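PDB 1VQ0: 33 kDa chaperonin from Thermotoga maritima, which probably acts as a redox-regulated molecular chaperone that protects thermally unfolding and oxidatively damaged proteins from irreversible aggregation. Local coordinates for residues P219-V222 / L223-I226. Numbering follows the deposited sequence.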
loop_
_atom_site.group_PDB
_atom_site.type_symbol
_atom_site.label_atom_id
_atom_site.label_comp_id
_atom_site.label_asym_id
_atom_site.label_seq_id
_atom_site.Cartn_x
_atom_site.Cartn_y
_atom_site.Cartn_z
ATOM N N PRO A 219 -8.661 7.799 -33.047
ATOM C CA PRO A 219 -8.115 8.263 -31.770
ATOM C C PRO A 219 -7.862 9.775 -31.681
ATOM O O PRO A 219 -8.151 10.387 -30.668
ATOM C CB PRO A 219 -6.800 7.478 -31.679
ATOM C CG PRO A 219 -7.140 6.192 -32.324
ATOM C CD PRO A 219 -7.892 6.646 -33.549
ATOM N N LEU A 220 -7.366 10.380 -32.747
ATOM C CA LEU A 220 -7.042 11.810 -32.686
ATOM C C LEU A 220 -8.276 12.705 -32.686
ATOM O O LEU A 220 -8.238 13.824 -32.168
ATOM C CB LEU A 220 -6.114 12.219 -33.844
ATOM C CG LEU A 220 -4.639 11.801 -33.723
ATOM C CD1 LEU A 220 -3.895 12.185 -34.975
ATOM C CD2 LEU A 220 -3.975 12.432 -32.539
ATOM N N ASP A 221 -9.334 12.230 -33.344
ATOM C CA ASP A 221 -10.607 12.928 -33.401
ATOM C C ASP A 221 -11.286 12.769 -32.038
ATOM O O ASP A 221 -11.809 13.732 -31.491
ATOM C CB ASP A 221 -11.467 12.357 -34.519
ATOM C CG ASP A 221 -10.798 12.474 -35.899
ATOM O OD1 ASP A 221 -10.033 13.432 -36.122
ATOM O OD2 ASP A 221 -10.976 11.655 -36.823
ATOM N N VAL A 222 -11.228 11.576 -31.461
ATOM C CA VAL A 222 -11.682 11.425 -30.067
ATOM C C VAL A 222 -11.014 12.453 -29.116
ATOM O O VAL A 222 -11.649 13.013 -28.248
ATOM C CB VAL A 222 -11.395 10.012 -29.512
ATOM C CG1 VAL A 222 -11.669 9.932 -27.982
ATOM C CG2 VAL A 222 -12.233 8.969 -30.207
ATOM N N LEU A 223 -9.719 12.668 -29.268
ATOM C CA LEU A 223 -9.011 13.611 -28.400
ATOM C C LEU A 223 -9.457 15.083 -28.688
ATOM O O LEU A 223 -9.505 15.930 -27.766
ATOM C CB LEU A 223 -7.492 13.469 -28.588
ATOM C CG LEU A 223 -6.765 12.153 -28.280
ATOM C CD1 LEU A 223 -5.301 12.232 -28.738
ATOM C CD2 LEU A 223 -6.838 11.839 -26.842
ATOM N N GLU A 224 -9.736 15.375 -29.969
ATOM C CA GLU A 224 -10.240 16.708 -30.358
ATOM C C GLU A 224 -11.545 17.014 -29.646
ATOM O O GLU A 224 -11.724 18.090 -29.093
ATOM C CB GLU A 224 -10.436 16.845 -31.866
ATOM C CG GLU A 224 -11.262 18.076 -32.203
ATOM C CD GLU A 224 -11.362 18.365 -33.674
ATOM O OE1 GLU A 224 -10.977 17.486 -34.484
ATOM O OE2 GLU A 224 -11.826 19.504 -33.970
ATOM N N ARG A 225 -12.424 16.028 -29.656
ATOM C CA ARG A 225 -13.660 16.072 -28.879
ATOM C C ARG A 225 -13.456 16.312 -27.384
ATOM O O ARG A 225 -14.161 17.150 -26.819
ATOM C CB ARG A 225 -14.447 14.790 -29.078
ATOM C CG ARG A 225 -14.874 14.536 -30.514
ATOM C CD ARG A 225 -16.274 14.071 -30.631
ATOM N NE ARG A 225 -16.368 12.812 -31.354
ATOM C CZ ARG A 225 -17.354 11.941 -31.181
ATOM N NH1 ARG A 225 -18.332 12.189 -30.300
ATOM N NH2 ARG A 225 -17.375 10.813 -31.885
ATOM N N ILE A 226 -12.526 15.592 -26.740
ATOM C CA ILE A 226 -12.197 15.895 -25.336
ATOM C C ILE A 226 -11.731 17.359 -25.053
ATOM O O ILE A 226 -12.195 17.996 -24.095
ATOM C CB ILE A 226 -11.153 14.912 -24.794
ATOM C CG1 ILE A 226 -11.763 13.496 -24.679
ATOM C CG2 ILE A 226 -10.676 15.363 -23.413
ATOM C CD1 ILE A 226 -10.778 12.364 -24.553
#
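Four successive i to i+4 hydrogen bonds join Pro219-Val222 to Leu223-Ile226 as regular alpha-helix, the straightest running from Arg225 N to Asp221 O (3.0 Å, N-H...O angle 174°). Pro219 suits the first turn: its nitrogen has no hydrogen to offer, but its carbonyl oxygen accepts from Leu223 N at 3.1 Å. Val222 and Ile226 lie one turn apart on the buried side, Val222 CG1 within 4.3 Å of Ile226 CD1. Val222 holds CG1 anti to its backbone N (chi1 171°, usual in helices), leaving only the hydrogen on CB between backbone N and carbonyl carbon, where a methyl would meet the previous turn most closely. Leu223 widens the apolar face: its CG sits against Pro219 O at 3.3 Å, and its CD1 meets, at a slant, CD2 of Leu220, the exposed edge of that face, at 4.0 Å. Asp221 and Glu224 take the more open side, OD1 and OE1 4.5 Å apart, a repulsion probably offset by the helix start, which favours acidic residues, and for Glu224 perhaps by Lys230. Arg225 CG, beside its backbone N, lies 3.3 Å from Asp221 O; the long chain then bends, touching Leu207 and Leu213 while carrying a charged end. Together they make a short amphipathic helix, packed through Pro219, Val222 and Leu223 on Ile28 of strand 24-30 and through Ile226 on Phe183 and Val185 of strand 176-187 in the large mixed sheet.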